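Local coordinates for superoxide dismutase (PDB 4FFK), which probably catalyses the disproportionation of superoxide to oxygen and hydrogen peroxide at an iron(III) centre, at residues Phe84-Gly87 / Gly88-His92; Leu91-Leu94 / Tyr95-Met99; Lys46-Leu49 / Gly50-Gly54; Ala176-Phe180 / Glu181-Tyr185. All coordinates share one frame; numbering follows the deposited sequence.

Contact 1: Phe84-Gly87 / Gly88-His92; sequences FNYG and GHILH. With FE (Fe (III) ion), chain B.
Gly-88, whose N is bonded to Phe-84 O one turn earlier, presents a carbonyl oxygen that His-92 grips twice. The backbone N of His-92 lies 2.9 Å from Gly-88 O, and its ring nitrogen ND1 comes to 2.6 Å from the same oxygen. The two donors arrive from opposite faces of the carbonyl plane, ND1 standing 39° out of it, while the oxygen sits exactly in the plane of the imidazole. With CG anti to the carbonyl carbon (chi1 -78°), the His-92 ring is turned back along the helix to make this bond, which fixes its rotation and leaves NE2 to bind the iron at 2.1 Å. A second-shell carbonyl thus positions a first-shell ligand; His-43, Asp-178 and His-182 complete the protein's share of the site.

Away from the metal the contact is mostly hydrocarbon: Ile-90 lays CG2 over one face of the Tyr-86 ring, 3.6 Å from its centroid and offset toward the rim, in a CH-pi contact. Its other branch, CG1, lies between the backbone N and carbonyl carbon (chi1 67°) and rests 3.3 Å from Gly-87 O. On that oxygen Leu-91 CG also settles, at 3.2 Å, beside the bond from Leu-91 N. Tyr-86 OH is hydrogen-bonded to Asp-149 and Asn-170 of the second subunit.

All of this belongs to helix 75-97. His-89 and Asn-85 face helix 37-66, where His-89 ND1 is bonded to His-48 NE2; Leu-91 lies on strand 142-148, and Tyr-86 and Ile-90 meet the second subunit.

Contact 2: Leu91-Leu94 / Tyr95-Met99; sequences LHTL and YWLNM. With FE (Fe (III) ion), chain B.
His-92, already fixed on the iron, has Trp-96 beside it one turn along the helix, its CG beside the backbone N (chi1 -47°), which brings the indole back alongside. The indole comes at the imidazole edge, near its plane, with Trp-96 CZ2 4.1 Å from His-92 CD2, while Trp-96 NE1 lies 3.8 Å from His-92 CB. Holding Trp-96 in turn are Tyr-95, whose CD1 lies over an indole face, and His-48, whose ND1 takes the bond from NE1. An alanine at Trp-96 is likely to leave His-48 ND1 without its donor and to open a gap along the edge of the iron-bound His-92.

Further out, Met-99 CE lies over a face of the Tyr-95 ring. Asn-98 bonds through its N to Leu-94 O at 2.8 Å, and its amide runs across the leucine, OD1 3.3 Å from Leu-94 CG. That amide is anchored elsewhere: OD1 accepts from Ala-176 N, and ND2 is bonded to Asp-207 and to Leu-174 O. Thr-93 CG2 meets Leu-97 CD1 alongside at 4.0 Å.

This part of helix 75-97 is wedged between helix 37-66 on the Trp-96 side, strand 172-178 under Leu-94 and Tyr-95, and helix 205-216 beside Leu-97.

Contact 3: Lys46-Leu49 / Gly50-Gly54; sequences KHHL and GYVNG
His-47 and Tyr-51 meet one turn apart, and a single water joins their polar ends. Water 2 lies 2.7 Å from His-47 ND1, in the plane of that imidazole, and 3.0 Å from Tyr-51 OH. Backbone bonds form the second group: the helix has a wider pi-type turn at 46-48, yet Lys-46 O accepts from Gly-50 N, and the same spacing runs on to Leu-49 O, which receives Asn-53 N at 2.8 Å. His-47 O has two roles, accepting from Tyr-51 N at 3.1 Å and lying over a face of the tyrosine ring, 3.2 Å from Tyr-51 CD2. The ring reaches back there because CG stands anti to the carbonyl carbon and beside its own N (chi1 -52°).

Van der Waals contacts are the third kind. Val-52 CG2 meets His-48 CD2 at 3.8 Å, the two side chains crossing at a slant, and Leu-49 CG lies 3.9 Å from Asn-53 ND2 at the more open side of the helix. The His-48 ring is held at both nitrogens by helix 75-97, through Trp-96 and His-89.

A phenylalanine in place of Tyr-51 would probably leave water 2 held by His-47 ND1 with one grip fewer, and so freer to drift. His-47 also stacks on His-182 and bonds through NE2 to Tyr-185 of the third subunit, while the Tyr-51 side chain comes within about 5 Å of the iron. Such a histidine–water–tyrosine link is consistent with the gateway pair of iron and manganese superoxide dismutases, and could offer a hydrogen-bonded route for protons near the metal.

Contact 4: Ala176-Phe180 / Glu181-Tyr185; sequences AVDVF and EHAYY. With FE (Fe (III) ion), chain B.
Two iron ligands only four residues apart, Asp-178 at the end of a strand and His-182 in the turn after it, close on one metal. Asp-178 OD2 binds the iron at 1.9 Å and His-182 NE2 binds it at 2.1 Å, with the carboxylate and imidazole planes 74° apart. A first torsion that sets CG between the backbone N and carbonyl carbon (chi1 65°) swings the His-182 ring back to the aspartate's side. The carboxylate is steadied by an Asx turn: Phe-180 N donates to Asp-178 OD1 at 3.0 Å, from above the carboxylate plane, and so holds the oxygen that does not bind the metal. Ala-183 CB rests 3.6 Å from Asp-178 OD2, and Ala-183 N bonds to Phe-180 O at 2.9 Å, which closes the turn.

Phe-180 runs alongside His-182 and covers one imidazole face with its CB, 3.7 Å from the His-182 ring centroid, in a CH-pi contact. The phenyl ring itself is oblique to the imidazole, at 36°, and water 1, the iron's fifth ligand, lies over one phenyl face near the rim. On the other flank the Tyr-184 edge lies by Val-179 O, 3.5 Å from CE2, and Glu-181 O, which takes bonds from Tyr-184 N and Tyr-185 N, sits over the centre of the tyrosine ring.

His-182 ND1 is bonded to Glu-181 of the third subunit, and the reciprocal bond ties the two iron sites together. The run Asp-178 to Tyr-185 matches the metal-binding signature of iron and manganese superoxide dismutases, Phe-180 standing where many relatives have tryptophan.

Contact 3 comes first along the chain, on helix 37-66; contacts 1 and 2 follow in succession on helix 75-97, sharing Leu-91 and His-92; contact 4 comes last, where strand 172-178 leads into a turn. The first three lie in the alpha-hairpin domain and the fourth in the C-terminal domain, so the iron is held between the two. Centres of contacts 1 and 3 are about 8 Å apart, those of contacts 1 and 2 about 10 Å, and those of contacts 3 and 4 about 15 Å. Contacts 1 and 2 both touch the second subunit, contacts 3 and 4 the third, which contact 1 also reaches through Phe-84, coupling the metal site to the assembly.

Contact 1: Phe84-Gly87 / Gly88-His92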
loop_
_atom_site.group_PDB
_atom_site.type_symbol
_atom_site.label_atom_id
_atom_site.label_comp_id
_atom_site.label_asym_id
_atom_site.label_seq_id
_atom_site.Cartn_x
_atom_site.Cartn_y
_atom_site.Cartn_z
ATOM N N PHE A 84 9.883 1.783 -6.429
ATOM C CA PHE A 84 9.559 3.056 -5.835
ATOM C C PHE A 84 10.452 4.146 -6.418
ATOM O O PHE A 84 10.026 5.227 -6.769
ATOM C CB PHE A 84 9.832 3.031 -4.370
ATOM C CG PHE A 84 9.776 4.433 -3.684
ATOM C CD1 PHE A 84 8.544 5.013 -3.382
ATOM C CD2 PHE A 84 10.953 5.141 -3.322
ATOM C CE1 PHE A 84 8.483 6.222 -2.733
ATOM C CE2 PHE A 84 10.864 6.361 -2.643
ATOM C CZ PHE A 84 9.584 6.916 -2.372
ATOM N N ASN A 85 11.733 3.845 -6.425
ATOM C CA ASN A 85 12.652 4.905 -6.886
ATOM C C ASN A 85 12.622 5.144 -8.339
ATOM O O ASN A 85 12.725 6.306 -8.754
ATOM C CB ASN A 85 14.086 4.621 -6.440
ATOM C CG ASN A 85 14.235 4.782 -5.005
ATOM O OD1 ASN A 85 14.269 5.907 -4.452
ATOM N ND2 ASN A 85 14.274 3.638 -4.305
ATOM N N TYR A 86 12.454 4.123 -9.153
ATOM C CA TYR A 86 12.275 4.359 -10.520
ATOM C C TYR A 86 10.995 5.178 -10.722
ATOM O O TYR A 86 10.983 6.073 -11.561
ATOM C CB TYR A 86 12.093 3.069 -11.271
ATOM C CG TYR A 86 11.784 3.190 -12.766
ATOM C CD1 TYR A 86 10.462 3.242 -13.227
ATOM C CD2 TYR A 86 12.826 3.208 -13.719
ATOM C CE1 TYR A 86 10.170 3.331 -14.601
ATOM C CE2 TYR A 86 12.550 3.257 -15.039
ATOM C CZ TYR A 86 11.257 3.347 -15.481
ATOM O OH TYR A 86 11.025 3.369 -16.804
ATOM N N GLY A 87 9.929 4.832 -9.979
ATOM C CA GLY A 87 8.692 5.634 -10.104
ATOM C C GLY A 87 9.043 7.097 -9.815
ATOM O O GLY A 87 8.618 7.991 -10.537
ATOM N N GLY A 88 9.787 7.333 -8.738
ATOM C CA GLY A 88 10.193 8.674 -8.321
ATOM C C GLY A 88 10.940 9.354 -9.456
ATOM O O GLY A 88 10.617 10.444 -9.894
ATOM N N HIS A 89 11.877 8.641 -10.022
ATOM C CA HIS A 89 12.635 9.226 -11.167
ATOM C C HIS A 89 11.799 9.589 -12.373
ATOM O O HIS A 89 11.852 10.731 -12.873
ATOM C CB HIS A 89 13.702 8.195 -11.553
ATOM C CG HIS A 89 14.540 8.579 -12.719
ATOM N ND1 HIS A 89 14.878 9.884 -12.998
ATOM C CD2 HIS A 89 15.144 7.818 -13.661
ATOM C CE1 HIS A 89 15.651 9.910 -14.073
ATOM N NE2 HIS A 89 15.797 8.673 -14.512
ATOM N N ILE A 90 10.971 8.669 -12.830
ATOM C CA ILE A 90 10.258 8.876 -14.031
ATOM C C ILE A 90 9.180 9.908 -13.836
ATOM O O ILE A 90 8.932 10.728 -14.707
ATOM C CB ILE A 90 9.652 7.599 -14.630
ATOM C CG1 ILE A 90 8.541 7.043 -13.705
ATOM C CG2 ILE A 90 10.740 6.651 -15.089
ATOM C CD1 ILE A 90 8.102 5.656 -14.093
ATOM N N LEU A 91 8.548 9.894 -12.672
ATOM C CA LEU A 91 7.483 10.848 -12.435
ATOM C C LEU A 91 8.039 12.246 -12.241
ATOM O O LEU A 91 7.409 13.229 -12.665
ATOM C CB LEU A 91 6.622 10.426 -11.244
ATOM C CG LEU A 91 5.818 9.175 -11.609
ATOM C CD1 LEU A 91 5.114 8.754 -10.283
ATOM C CD2 LEU A 91 4.807 9.508 -12.719
ATOM N N HIS A 92 9.213 12.373 -11.621
ATOM C CA HIS A 92 9.779 13.728 -11.483
ATOM C C HIS A 92 10.193 14.214 -12.824
ATOM O O HIS A 92 9.965 15.391 -13.145
ATOM C CB HIS A 92 10.937 13.780 -10.520
ATOM C CG HIS A 92 10.476 13.778 -9.116
ATOM N ND1 HIS A 92 10.171 12.610 -8.443
ATOM C CD2 HIS A 92 10.193 14.795 -8.274
ATOM C CE1 HIS A 92 9.712 12.921 -7.241
ATOM N NE2 HIS A 92 9.728 14.242 -7.105
HETATM FE FE FE B . 8.629 15.228 -5.676
HETATM O O HOH W 1 7.655 13.503 -5.143
#

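Contact 2: Leu91-Leu94 / Tyr95-Met99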
loop_
_atom_site.group_PDB
_atom_site.type_symbol
_atom_site.label_atom_id
_atom_site.label_comp_id
_atom_site.label_asym_id
_atom_site.label_seq_id
_atom_site.Cartn_x
_atom_site.Cartn_y
_atom_site.Cartn_z
ATOM N N LEU A 91 8.548 9.894 -12.672
ATOM C CA LEU A 91 7.483 10.848 -12.435
ATOM C C LEU A 91 8.039 12.246 -12.241
ATOM O O LEU A 91 7.409 13.229 -12.665
ATOM C CB LEU A 91 6.622 10.426 -11.244
ATOM C CG LEU A 91 5.818 9.175 -11.609
ATOM C CD1 LEU A 91 5.114 8.754 -10.283
ATOM C CD2 LEU A 91 4.807 9.508 -12.719
ATOM N N HIS A 92 9.213 12.373 -11.621
ATOM C CA HIS A 92 9.779 13.728 -11.483
ATOM C C HIS A 92 10.193 14.214 -12.824
ATOM O O HIS A 92 9.965 15.391 -13.145
ATOM C CB HIS A 92 10.937 13.780 -10.520
ATOM C CG HIS A 92 10.476 13.778 -9.116
ATOM N ND1 HIS A 92 10.171 12.610 -8.443
ATOM C CD2 HIS A 92 10.193 14.795 -8.274
ATOM C CE1 HIS A 92 9.712 12.921 -7.241
ATOM N NE2 HIS A 92 9.728 14.242 -7.105
ATOM N N THR A 93 10.824 13.334 -13.584
ATOM C CA THR A 93 11.217 13.689 -14.935
ATOM C C THR A 93 10.048 14.251 -15.751
ATOM O O THR A 93 10.186 15.291 -16.396
ATOM C CB THR A 93 11.818 12.520 -15.629
ATOM O OG1 THR A 93 12.964 12.116 -14.879
ATOM C CG2 THR A 93 12.213 12.932 -17.044
ATOM N N LEU A 94 8.915 13.566 -15.704
ATOM C CA LEU A 94 7.665 14.043 -16.317
ATOM C C LEU A 94 7.253 15.369 -15.731
ATOM O O LEU A 94 6.997 16.370 -16.461
ATOM C CB LEU A 94 6.561 13.016 -16.080
ATOM C CG LEU A 94 5.192 13.312 -16.666
ATOM C CD1 LEU A 94 5.329 13.543 -18.170
ATOM C CD2 LEU A 94 4.277 12.114 -16.391
ATOM N N TYR A 95 7.152 15.400 -14.417
ATOM C CA TYR A 95 6.766 16.611 -13.723
ATOM C C TYR A 95 7.531 17.855 -14.219
ATOM O O TYR A 95 6.902 18.848 -14.528
ATOM C CB TYR A 95 7.065 16.406 -12.269
ATOM C CG TYR A 95 6.741 17.527 -11.354
ATOM C CD1 TYR A 95 7.729 18.079 -10.556
ATOM C CD2 TYR A 95 5.402 17.938 -11.167
ATOM C CE1 TYR A 95 7.447 19.050 -9.669
ATOM C CE2 TYR A 95 5.109 18.888 -10.234
ATOM C CZ TYR A 95 6.143 19.472 -9.531
ATOM O OH TYR A 95 5.870 20.419 -8.624
ATOM N N TRP A 96 8.858 17.794 -14.261
ATOM C CA TRP A 96 9.616 18.993 -14.728
ATOM C C TRP A 96 9.286 19.355 -16.140
ATOM O O TRP A 96 9.213 20.558 -16.457
ATOM C CB TRP A 96 11.109 18.770 -14.651
ATOM C CG TRP A 96 11.579 18.185 -13.384
ATOM C CD1 TRP A 96 12.327 17.055 -13.245
ATOM C CD2 TRP A 96 11.394 18.714 -12.084
ATOM N NE1 TRP A 96 12.648 16.868 -11.945
ATOM C CE2 TRP A 96 12.067 17.838 -11.188
ATOM C CE3 TRP A 96 10.704 19.811 -11.565
ATOM C CZ2 TRP A 96 12.068 18.041 -9.813
ATOM C CZ3 TRP A 96 10.726 20.022 -10.190
ATOM C CH2 TRP A 96 11.401 19.124 -9.339
ATOM N N LEU A 97 9.152 18.342 -16.989
ATOM C CA LEU A 97 8.908 18.523 -18.434
ATOM C C LEU A 97 7.541 19.134 -18.672
ATOM O O LEU A 97 7.307 19.897 -19.653
ATOM C CB LEU A 97 9.050 17.201 -19.180
ATOM C CG LEU A 97 10.489 16.664 -19.279
ATOM C CD1 LEU A 97 10.421 15.226 -19.818
ATOM C CD2 LEU A 97 11.399 17.589 -20.219
ATOM N N ASN A 98 6.632 18.851 -17.765
ATOM C CA ASN A 98 5.285 19.308 -17.877
ATOM C C ASN A 98 5.102 20.787 -17.498
ATOM O O ASN A 98 4.011 21.282 -17.564
ATOM C CB ASN A 98 4.401 18.538 -16.893
ATOM C CG ASN A 98 4.110 17.107 -17.318
ATOM O OD1 ASN A 98 3.800 16.271 -16.457
ATOM N ND2 ASN A 98 4.142 16.819 -18.629
ATOM N N MET A 99 6.143 21.413 -16.996
ATOM C CA MET A 99 6.089 22.793 -16.605
ATOM C C MET A 99 6.964 23.675 -17.525
ATOM O O MET A 99 7.884 23.199 -18.235
ATOM C CB MET A 99 6.480 22.952 -15.168
ATOM C CG MET A 99 5.418 22.288 -14.260
ATOM S SD MET A 99 5.769 22.524 -12.566
ATOM C CE MET A 99 7.344 21.633 -12.312
HETATM FE FE FE B . 8.629 15.228 -5.676
HETATM O O HOH W 1 7.655 13.503 -5.143
#

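Contact 3: Lys46-Leu49 / Gly50-Gly54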
loop_
_atom_site.group_PDB
_atom_site.type_symbol
_atom_site.label_atom_id
_atom_site.label_comp_id
_atom_site.label_asym_id
_atom_site.label_seq_id
_atom_site.Cartn_x
_atom_site.Cartn_y
_atom_site.Cartn_z
ATOM N N LYS A 46 17.863 17.417 -4.963
ATOM C CA LYS A 46 17.974 16.543 -3.807
ATOM C C LYS A 46 16.952 15.424 -3.843
ATOM O O LYS A 46 17.331 14.269 -3.896
ATOM C CB LYS A 46 17.895 17.319 -2.518
ATOM C CG LYS A 46 19.032 18.344 -2.462
ATOM C CD LYS A 46 19.006 18.944 -1.138
ATOM C CE LYS A 46 20.436 19.067 -0.675
ATOM N NZ LYS A 46 20.803 20.466 -0.766
ATOM N N HIS A 47 15.674 15.766 -3.898
ATOM C CA HIS A 47 14.670 14.666 -3.872
ATOM C C HIS A 47 14.747 13.863 -5.125
ATOM O O HIS A 47 14.888 12.664 -5.050
ATOM C CB HIS A 47 13.236 15.229 -3.728
ATOM C CG HIS A 47 12.997 15.827 -2.413
ATOM N ND1 HIS A 47 12.863 15.059 -1.271
ATOM C CD2 HIS A 47 12.924 17.115 -2.023
ATOM C CE1 HIS A 47 12.699 15.862 -0.231
ATOM N NE2 HIS A 47 12.732 17.110 -0.663
ATOM N N HIS A 48 14.705 14.490 -6.320
ATOM C CA HIS A 48 14.701 13.727 -7.547
ATOM C C HIS A 48 16.012 12.918 -7.626
ATOM O O HIS A 48 15.989 11.735 -7.922
ATOM C CB HIS A 48 14.515 14.623 -8.774
ATOM C CG HIS A 48 14.432 13.888 -10.067
ATOM N ND1 HIS A 48 14.065 14.517 -11.227
ATOM C CD2 HIS A 48 14.586 12.579 -10.385
ATOM C CE1 HIS A 48 14.057 13.647 -12.219
ATOM N NE2 HIS A 48 14.323 12.454 -11.718
ATOM N N LEU A 49 17.118 13.595 -7.371
ATOM C CA LEU A 49 18.416 12.919 -7.308
ATOM C C LEU A 49 18.351 11.646 -6.405
ATOM O O LEU A 49 18.815 10.602 -6.816
ATOM C CB LEU A 49 19.504 13.852 -6.790
ATOM C CG LEU A 49 20.849 13.136 -6.678
ATOM C CD1 LEU A 49 21.212 12.643 -8.014
ATOM C CD2 LEU A 49 21.876 14.172 -6.160
ATOM N N GLY A 50 17.814 11.772 -5.197
ATOM C CA GLY A 50 17.639 10.655 -4.245
ATOM C C GLY A 50 16.916 9.488 -4.887
ATOM O O GLY A 50 17.326 8.342 -4.687
ATOM N N TYR A 51 15.815 9.731 -5.597
ATOM C CA TYR A 51 15.149 8.614 -6.326
ATOM C C TYR A 51 16.006 7.979 -7.410
ATOM O O TYR A 51 16.118 6.773 -7.534
ATOM C CB TYR A 51 13.780 9.053 -6.886
ATOM C CG TYR A 51 12.937 9.668 -5.809
ATOM C CD1 TYR A 51 12.703 8.999 -4.576
ATOM C CD2 TYR A 51 12.393 10.973 -5.980
ATOM C CE1 TYR A 51 11.950 9.632 -3.556
ATOM C CE2 TYR A 51 11.642 11.564 -4.998
ATOM C CZ TYR A 51 11.400 10.889 -3.807
ATOM O OH TYR A 51 10.617 11.506 -2.882
ATOM N N VAL A 52 16.686 8.798 -8.197
ATOM C CA VAL A 52 17.628 8.261 -9.152
ATOM C C VAL A 52 18.631 7.368 -8.407
ATOM O O VAL A 52 18.924 6.256 -8.875
ATOM C CB VAL A 52 18.381 9.476 -9.863
ATOM C CG1 VAL A 52 19.721 8.981 -10.576
ATOM C CG2 VAL A 52 17.432 10.113 -10.834
ATOM N N ASN A 53 19.179 7.857 -7.313
ATOM C CA ASN A 53 20.246 7.134 -6.623
ATOM C C ASN A 53 19.658 5.860 -6.015
ATOM O O ASN A 53 20.292 4.820 -6.031
ATOM C CB ASN A 53 20.812 7.930 -5.495
ATOM C CG ASN A 53 21.790 8.986 -6.017
ATOM O OD1 ASN A 53 22.135 8.948 -7.192
ATOM N ND2 ASN A 53 22.238 9.849 -5.151
ATOM N N GLY A 54 18.446 5.985 -5.497
ATOM C CA GLY A 54 17.793 4.817 -4.857
ATOM C C GLY A 54 17.535 3.763 -5.904
ATOM O O GLY A 54 17.707 2.571 -5.580
HETATM O O HOH W 2 12.732 12.392 -1.007
#

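Contact 4: Ala176-Phe180 / Glu181-Tyr185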
loop_
_atom_site.group_PDB
_atom_site.type_symbol
_atom_site.label_atom_id
_atom_site.label_comp_id
_atom_site.label_asym_id
_atom_site.label_seq_id
_atom_site.Cartn_x
_atom_site.Cartn_y
_atom_site.Cartn_z
ATOM N N ALA A 176 1.619 15.250 -14.997
ATOM C CA ALA A 176 1.642 14.765 -13.631
ATOM C C ALA A 176 1.897 15.939 -12.751
ATOM O O ALA A 176 2.717 16.810 -13.080
ATOM C CB ALA A 176 2.744 13.692 -13.489
ATOM N N VAL A 177 1.228 15.974 -11.620
ATOM C CA VAL A 177 1.554 16.970 -10.615
ATOM C C VAL A 177 1.949 16.192 -9.350
ATOM O O VAL A 177 1.247 15.302 -8.925
ATOM C CB VAL A 177 0.380 17.936 -10.338
ATOM C CG1 VAL A 177 -0.914 17.198 -10.007
ATOM C CG2 VAL A 177 0.748 18.920 -9.245
ATOM N N ASP A 178 3.090 16.538 -8.824
ATOM C CA ASP A 178 3.573 16.001 -7.544
ATOM C C ASP A 178 2.889 16.665 -6.399
ATOM O O ASP A 178 2.870 17.920 -6.269
ATOM C CB ASP A 178 5.045 16.354 -7.507
ATOM C CG ASP A 178 5.800 15.693 -6.415
ATOM O OD1 ASP A 178 5.268 14.890 -5.674
ATOM O OD2 ASP A 178 7.000 15.957 -6.392
ATOM N N VAL A 179 2.315 15.849 -5.516
ATOM C CA VAL A 179 1.804 16.357 -4.249
ATOM C C VAL A 179 2.420 15.694 -3.025
ATOM O O VAL A 179 1.857 15.715 -1.927
ATOM C CB VAL A 179 0.287 16.302 -4.169
ATOM C CG1 VAL A 179 -0.314 17.191 -5.206
ATOM C CG2 VAL A 179 -0.236 14.816 -4.429
ATOM N N PHE A 180 3.638 15.185 -3.180
ATOM C CA PHE A 180 4.422 15.058 -2.014
ATOM C C PHE A 180 4.634 16.436 -1.413
ATOM O O PHE A 180 4.793 17.411 -2.127
ATOM C CB PHE A 180 5.801 14.582 -2.362
ATOM C CG PHE A 180 5.919 13.121 -2.514
ATOM C CD1 PHE A 180 6.777 12.441 -1.634
ATOM C CD2 PHE A 180 5.239 12.435 -3.538
ATOM C CE1 PHE A 180 6.995 11.010 -1.785
ATOM C CE2 PHE A 180 5.412 11.025 -3.661
ATOM C CZ PHE A 180 6.306 10.361 -2.767
ATOM N N GLU A 181 4.682 16.483 -0.101
ATOM C CA GLU A 181 4.774 17.785 0.541
ATOM C C GLU A 181 5.979 18.566 0.082
ATOM O O GLU A 181 5.976 19.791 0.038
ATOM C CB GLU A 181 4.829 17.574 2.011
ATOM C CG GLU A 181 3.417 17.193 2.509
ATOM C CD GLU A 181 3.401 16.657 3.889
ATOM O OE1 GLU A 181 4.431 16.164 4.398
ATOM O OE2 GLU A 181 2.336 16.728 4.529
ATOM N N HIS A 182 7.067 17.865 -0.235
ATOM C CA HIS A 182 8.250 18.626 -0.634
ATOM C C HIS A 182 8.083 19.420 -1.939
ATOM O O HIS A 182 8.834 20.367 -2.145
ATOM C CB HIS A 182 9.484 17.748 -0.745
ATOM C CG HIS A 182 9.382 16.754 -1.815
ATOM N ND1 HIS A 182 9.353 15.405 -1.546
ATOM C CD2 HIS A 182 9.235 16.885 -3.157
ATOM C CE1 HIS A 182 9.236 14.741 -2.672
ATOM N NE2 HIS A 182 9.190 15.614 -3.678
ATOM N N ALA A 183 7.072 19.085 -2.734
ATOM C CA ALA A 183 6.835 19.777 -3.986
ATOM C C ALA A 183 6.363 21.189 -3.656
ATOM O O ALA A 183 6.522 22.084 -4.480
ATOM C CB ALA A 183 5.812 19.036 -4.853
ATOM N N TYR A 184 5.800 21.381 -2.470
ATOM C CA TYR A 184 5.098 22.672 -2.208
ATOM C C TYR A 184 5.346 23.252 -0.881
ATOM O O TYR A 184 4.987 24.405 -0.623
ATOM C CB TYR A 184 3.607 22.528 -2.452
ATOM C CG TYR A 184 2.915 21.456 -1.674
ATOM C CD1 TYR A 184 2.537 21.668 -0.390
ATOM C CD2 TYR A 184 2.602 20.219 -2.259
ATOM C CE1 TYR A 184 1.840 20.707 0.359
ATOM C CE2 TYR A 184 1.960 19.235 -1.492
ATOM C CZ TYR A 184 1.554 19.499 -0.225
ATOM O OH TYR A 184 0.877 18.621 0.536
ATOM N N TYR A 185 5.936 22.486 0.032
ATOM C CA TYR A 185 5.951 22.929 1.398
ATOM C C TYR A 185 6.741 24.209 1.597
ATOM O O TYR A 185 6.425 24.974 2.519
ATOM C CB TYR A 185 6.517 21.863 2.376
ATOM C CG TYR A 185 5.727 21.807 3.614
ATOM C CD1 TYR A 185 4.482 21.192 3.619
ATOM C CD2 TYR A 185 6.156 22.412 4.787
ATOM C CE1 TYR A 185 3.706 21.170 4.760
ATOM C CE2 TYR A 185 5.368 22.390 5.934
ATOM C CZ TYR A 185 4.159 21.791 5.915
ATOM O OH TYR A 185 3.410 21.760 7.049
HETATM FE FE FE B . 8.629 15.228 -5.676
HETATM O O HOH W 1 7.655 13.503 -5.143
#